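Local coordinates for protein anaerobically-induced outer membrane porin OprE (Pseudomonas aeruginosa, PDB 4FRX) that probably forms a beta-barrel porin channel that lets small solutes cross the bacterial outer membrane, at residues D135-P140 against K167-T172; D173-S178 against R315-G320. All coordinates share one frame; numbering follows the deposited sequence.

Contact 1. Residues D135-P140 against K167-T172; sequences DGRLLP and KGRNST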
loop_
_atom_site.group_PDB
_atom_site.type_symbol
_atom_site.label_atom_id
_atom_site.label_comp_id
_atom_site.label_asym_id
_atom_site.label_seq_id
_atom_site.Cartn_x
_atom_site.Cartn_y
_atom_site.Cartn_z
ATOM N N ASP A 135 -0.572 -5.668 -0.051
ATOM C CA ASP A 135 -0.609 -7.012 -0.609
ATOM C C ASP A 135 0.783 -7.634 -0.486
ATOM O O ASP A 135 1.312 -8.208 -1.444
ATOM C CB ASP A 135 -1.042 -6.952 -2.070
ATOM C CG ASP A 135 -1.432 -8.310 -2.621
ATOM O OD1 ASP A 135 -1.630 -9.259 -1.825
ATOM O OD2 ASP A 135 -1.542 -8.422 -3.858
ATOM N N GLY A 136 1.370 -7.495 0.699
ATOM C CA GLY A 136 2.726 -7.952 0.944
ATOM C C GLY A 136 2.853 -9.395 1.411
ATOM O O GLY A 136 3.961 -9.850 1.703
ATOM N N ARG A 137 1.735 -10.116 1.501
ATOM C CA ARG A 137 1.798 -11.502 1.964
ATOM C C ARG A 137 1.065 -12.420 0.998
ATOM O O ARG A 137 1.308 -12.361 -0.202
ATOM C CB ARG A 137 1.286 -11.646 3.404
ATOM C CG ARG A 137 2.127 -10.871 4.463
ATOM C CD ARG A 137 3.567 -11.394 4.572
ATOM N NE ARG A 137 4.323 -10.701 5.629
ATOM C CZ ARG A 137 5.048 -9.598 5.447
ATOM N NH1 ARG A 137 5.124 -9.039 4.250
ATOM N NH2 ARG A 137 5.699 -9.048 6.471
ATOM N N LEU A 138 0.164 -13.250 1.512
ATOM C CA LEU A 138 -0.485 -14.268 0.663
ATOM C C LEU A 138 -1.749 -13.771 -0.023
ATOM O O LEU A 138 -1.953 -13.999 -1.227
ATOM C CB LEU A 138 -0.807 -15.525 1.492
ATOM C CG LEU A 138 -1.342 -16.750 0.743
ATOM C CD1 LEU A 138 -0.335 -17.224 -0.297
ATOM C CD2 LEU A 138 -1.677 -17.885 1.718
ATOM N N LEU A 139 -2.604 -13.110 0.753
ATOM C CA LEU A 139 -3.869 -12.594 0.246
ATOM C C LEU A 139 -3.912 -11.096 0.548
ATOM O O LEU A 139 -3.381 -10.650 1.556
ATOM C CB LEU A 139 -5.058 -13.318 0.901
ATOM C CG LEU A 139 -5.118 -14.853 0.730
ATOM C CD1 LEU A 139 -6.275 -15.463 1.512
ATOM C CD2 LEU A 139 -5.245 -15.213 -0.742
ATOM N N PRO A 140 -4.520 -10.315 -0.346
ATOM C CA PRO A 140 -4.527 -8.859 -0.199
ATOM C C PRO A 140 -5.490 -8.316 0.854
ATOM O O PRO A 140 -6.492 -8.953 1.223
ATOM C CB PRO A 140 -4.967 -8.377 -1.584
ATOM C CG PRO A 140 -5.798 -9.528 -2.118
ATOM C CD PRO A 140 -5.096 -10.751 -1.630
ATOM N N LYS A 167 -10.313 -5.557 5.917
ATOM C CA LYS A 167 -9.964 -6.942 6.233
ATOM C C LYS A 167 -8.474 -7.132 5.967
ATOM O O LYS A 167 -8.024 -6.977 4.836
ATOM C CB LYS A 167 -10.750 -7.898 5.335
ATOM C CG LYS A 167 -10.308 -9.358 5.457
ATOM C CD LYS A 167 -10.646 -10.128 4.193
ATOM C CE LYS A 167 -9.795 -9.657 3.015
ATOM N NZ LYS A 167 -8.373 -10.057 3.175
ATOM N N GLY A 168 -7.719 -7.474 7.007
ATOM C CA GLY A 168 -6.283 -7.641 6.885
ATOM C C GLY A 168 -5.846 -8.766 5.970
ATOM O O GLY A 168 -6.631 -9.650 5.621
ATOM N N ARG A 169 -4.573 -8.745 5.587
ATOM C CA ARG A 169 -4.038 -9.772 4.698
ATOM C C ARG A 169 -4.063 -11.155 5.360
ATOM O O ARG A 169 -4.146 -12.178 4.674
ATOM C CB ARG A 169 -2.613 -9.399 4.256
ATOM C CG ARG A 169 -1.625 -9.294 5.407
ATOM C CD ARG A 169 -0.406 -8.470 5.019
ATOM N NE ARG A 169 0.485 -8.310 6.165
ATOM C CZ ARG A 169 1.654 -7.690 6.122
ATOM N NH1 ARG A 169 2.061 -7.127 4.992
ATOM N NH2 ARG A 169 2.396 -7.603 7.218
ATOM N N ASN A 170 -4.029 -11.175 6.694
ATOM C CA ASN A 170 -3.972 -12.411 7.466
ATOM C C ASN A 170 -5.268 -12.667 8.237
ATOM O O ASN A 170 -5.250 -13.285 9.308
ATOM C CB ASN A 170 -2.829 -12.333 8.472
ATOM C CG ASN A 170 -3.007 -11.179 9.450
ATOM O OD1 ASN A 170 -3.773 -10.246 9.189
ATOM N ND2 ASN A 170 -2.303 -11.235 10.573
ATOM N N SER A 171 -6.383 -12.193 7.696
ATOM C CA SER A 171 -7.667 -12.267 8.388
ATOM C C SER A 171 -8.830 -12.545 7.434
ATOM O O SER A 171 -8.708 -12.366 6.220
ATOM C CB SER A 171 -7.926 -10.958 9.138
ATOM O OG SER A 171 -9.205 -10.966 9.748
ATOM N N THR A 172 -9.959 -12.980 7.988
ATOM C CA THR A 172 -11.192 -13.094 7.204
ATOM C C THR A 172 -12.220 -12.051 7.640
ATOM O O THR A 172 -13.303 -11.964 7.060
ATOM C CB THR A 172 -11.862 -14.472 7.389
ATOM O OG1 THR A 172 -12.235 -14.626 8.764
ATOM C CG2 THR A 172 -10.913 -15.603 6.993
HETATM O O HOH W 1 -1.739 -13.322 4.051
#
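Arg169 reaches across 135-140 to lay its guanidinium against that of Arg137. Its CB sits 3.1 Å from Leu139 O. CG falls between the backbone N and the carbonyl carbon (chi1 62°), and from there the chain runs fully extended. CD passes 3.5 Å from Arg137 CG, and Arg137 CG lies over one face of the Arg169 guanidinium, toward its rim. NE bonds Gly318 O in the loop that carries contact 2 and NH1 bonds Asn134 OD1, while NH2 lies over a face of the Arg137 guanidinium, 3.7 Å from Arg137 NH2. The two planes are stacked at 26° with centres 4.0 Å apart. Surrounding oxygens and a long, weak ion pair from Arg137 to Glu425 probably ease the like charge, to which Arg427 adds another. Arg137, bent at chi2, is held by a bond from its NH1 to Gly136 O, 2.9 Å long, the acceptor in the guanidinium plane though NH1 stands above the carbonyl plane; its NE reaches Thr89 OG1. Lys167 curls back so that NZ bonds Pro140 O at 2.9 Å and also Gly168 O, which Ser171 N meets from the opposite face, closing a type I turn. A water bridges Leu138 N and Arg169 O. The stacked arginine pair thus joins two loops inside the porin barrel: 135-140 leads into strand 142-150, and Lys167 ends strand 156-167 before the turn. Leu139, Pro140 and Lys167 touch Leu67 of strand 59-71, Leu139 also Phe103 of strand 102-114, and Arg137 touches Phe22 and Ile24 of strand 17-28.

Contact 2. Residues D173-S178 against R315-G320; sequences DNRSLS and RGDGEG
Ser178 and Arg315 bring their CA atoms within 5.3 Å, and beyond Arg315 the chain folds through a type I' turn from Gly316 to Glu319, closed by Glu319 N bonding Gly316 O. Arg175 points into this bend, its chain kinked at chi3 (60°). Its guanidinium is stacked on that of Arg315, planes 15° apart, with Arg315 CD 3.2 Å above the plane of Arg175 and over its centre. NH1 takes two carboxylates at once: Asp317 OD2, at 3.1 Å, lies in the guanidinium plane and is met on its anti side, whereas Glu319 OE2, at 2.9 Å, is approached from above its carboxylate plane. A weak third bond joins Arg175 NH2 to Asp317 OD2, which also accepts from Ser185 OG. The two acids fix the rotation of Arg175 and, with Asp191 at Arg315, probably offset the paired charges. Arg315 is sandwiched, Arg175 NH2 on one face and Ser178 CB on the opposite one, while at its edge NH2 bonds Ser176 O at 2.8 Å and forms a salt bridge with Asp191. The whole is a salt-bridge network of Arg175, Asp317 and Glu319 built around an arginine stack; it ties a long loop to the short, weakly bonded strand 174-176 inside the barrel, consistent with the inward-folded loops and basic side chains that line the channels of OprD-family porins.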
loop_
_atom_site.group_PDB
_atom_site.type_symbol
_atom_site.label_atom_id
_atom_site.label_comp_id
_atom_site.label_asym_id
_atom_site.label_seq_id
_atom_site.Cartn_x
_atom_site.Cartn_y
_atom_site.Cartn_z
ATOM N N ASP A 173 -11.891 -11.284 8.677
ATOM C CA ASP A 173 -12.855 -10.377 9.297
ATOM C C ASP A 173 -12.631 -8.913 8.950
ATOM O O ASP A 173 -11.493 -8.432 8.886
ATOM C CB ASP A 173 -12.832 -10.519 10.825
ATOM C CG ASP A 173 -13.096 -11.942 11.285
ATOM O OD1 ASP A 173 -14.190 -12.464 10.990
ATOM O OD2 ASP A 173 -12.213 -12.533 11.941
ATOM N N ASN A 174 -13.733 -8.202 8.745
ATOM C CA ASN A 174 -13.683 -6.753 8.628
ATOM C C ASN A 174 -13.668 -6.116 10.008
ATOM O O ASN A 174 -14.419 -6.517 10.898
ATOM C CB ASN A 174 -14.872 -6.251 7.815
ATOM C CG ASN A 174 -14.697 -6.501 6.331
ATOM O OD1 ASN A 174 -15.448 -7.259 5.721
ATOM N ND2 ASN A 174 -13.699 -5.854 5.739
ATOM N N ARG A 175 -12.794 -5.131 10.186
ATOM C CA ARG A 175 -12.662 -4.422 11.453
ATOM C C ARG A 175 -12.616 -2.928 11.181
ATOM O O ARG A 175 -12.350 -2.511 10.053
ATOM C CB ARG A 175 -11.372 -4.854 12.156
ATOM C CG ARG A 175 -11.279 -6.349 12.419
ATOM C CD ARG A 175 -9.901 -6.719 12.937
ATOM N NE ARG A 175 -9.589 -6.026 14.185
ATOM C CZ ARG A 175 -8.395 -6.044 14.770
ATOM N NH1 ARG A 175 -7.397 -6.715 14.209
ATOM N NH2 ARG A 175 -8.195 -5.382 15.906
ATOM N N SER A 176 -12.870 -2.118 12.207
ATOM C CA SER A 176 -12.777 -0.671 12.065
ATOM C C SER A 176 -11.349 -0.191 11.778
ATOM O O SER A 176 -10.380 -0.932 11.949
ATOM C CB SER A 176 -13.381 0.023 13.289
ATOM O OG SER A 176 -14.792 -0.149 13.281
ATOM N N LEU A 177 -11.232 1.045 11.303
ATOM C CA LEU A 177 -9.936 1.590 10.867
ATOM C C LEU A 177 -9.129 2.252 11.993
ATOM O O LEU A 177 -9.687 2.870 12.891
ATOM C CB LEU A 177 -10.166 2.588 9.727
ATOM C CG LEU A 177 -11.032 2.063 8.575
ATOM C CD1 LEU A 177 -11.441 3.176 7.626
ATOM C CD2 LEU A 177 -10.297 0.966 7.819
ATOM N N SER A 178 -7.807 2.143 11.945
ATOM C CA SER A 178 -6.999 2.795 12.969
ATOM C C SER A 178 -5.653 3.215 12.373
ATOM O O SER A 178 -5.436 3.080 11.165
ATOM C CB SER A 178 -6.825 1.897 14.206
ATOM O OG SER A 178 -6.244 2.614 15.288
ATOM N N ARG A 315 -4.217 -1.219 10.738
ATOM C CA ARG A 315 -4.925 -1.916 11.826
ATOM C C ARG A 315 -3.940 -2.516 12.832
ATOM O O ARG A 315 -4.246 -2.653 14.024
ATOM C CB ARG A 315 -5.874 -2.989 11.232
ATOM C CG ARG A 315 -6.573 -3.965 12.227
ATOM C CD ARG A 315 -6.925 -3.360 13.592
ATOM N NE ARG A 315 -8.166 -2.621 13.633
ATOM C CZ ARG A 315 -8.586 -1.921 14.684
ATOM N NH1 ARG A 315 -7.865 -1.840 15.799
ATOM N NH2 ARG A 315 -9.745 -1.297 14.614
ATOM N N GLY A 316 -2.738 -2.836 12.372
ATOM C CA GLY A 316 -1.806 -3.568 13.215
ATOM C C GLY A 316 -2.168 -5.052 13.238
ATOM O O GLY A 316 -2.880 -5.534 12.357
ATOM N N ASP A 317 -1.682 -5.774 14.247
ATOM C CA ASP A 317 -1.900 -7.223 14.355
ATOM C C ASP A 317 -1.434 -7.971 13.106
ATOM O O ASP A 317 -2.009 -9.001 12.741
ATOM C CB ASP A 317 -3.379 -7.554 14.624
ATOM C CG ASP A 317 -3.858 -7.067 15.978
ATOM O OD1 ASP A 317 -3.181 -7.344 16.989
ATOM O OD2 ASP A 317 -4.918 -6.406 16.026
ATOM N N GLY A 318 -0.404 -7.442 12.448
ATOM C CA GLY A 318 0.163 -8.068 11.262
ATOM C C GLY A 318 -0.681 -7.997 10.004
ATOM O O GLY A 318 -0.415 -8.722 9.038
ATOM N N GLU A 319 -1.680 -7.114 9.994
ATOM C CA GLU A 319 -2.668 -7.108 8.916
ATOM C C GLU A 319 -2.187 -6.429 7.628
ATOM O O GLU A 319 -2.805 -6.572 6.574
ATOM C CB GLU A 319 -3.970 -6.466 9.397
ATOM C CG GLU A 319 -4.739 -7.348 10.369
ATOM C CD GLU A 319 -6.178 -6.912 10.525
ATOM O OE1 GLU A 319 -6.650 -6.111 9.685
ATOM O OE2 GLU A 319 -6.830 -7.376 11.481
ATOM N N GLY A 320 -1.078 -5.703 7.724
ATOM C CA GLY A 320 -0.492 -5.051 6.562
ATOM C C GLY A 320 -0.963 -3.619 6.399
ATOM O O GLY A 320 -2.126 -3.297 6.641
HETATM O O HOH W 2 -9.021 -7.773 9.353
#

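From the N terminus, contact 1 comes first: 135-140 meets 167-172 after the antiparallel strands 142-150 and 156-167, closing a loop of 26 residues. Contact 2 opens at 173, directly beyond it, and closes only when 315-320 returns from the loop between strands 295-305 and 340-349, after 136 residues, a little over half of them strand. The two therefore stand in series, neither nested nor crossed. They are joined in space all the same, for Arg169 N approaches Glu319 O at 3.0 Å in a probable hydrogen bond. Together they tie three loops and strand 174-176 together inside the barrel.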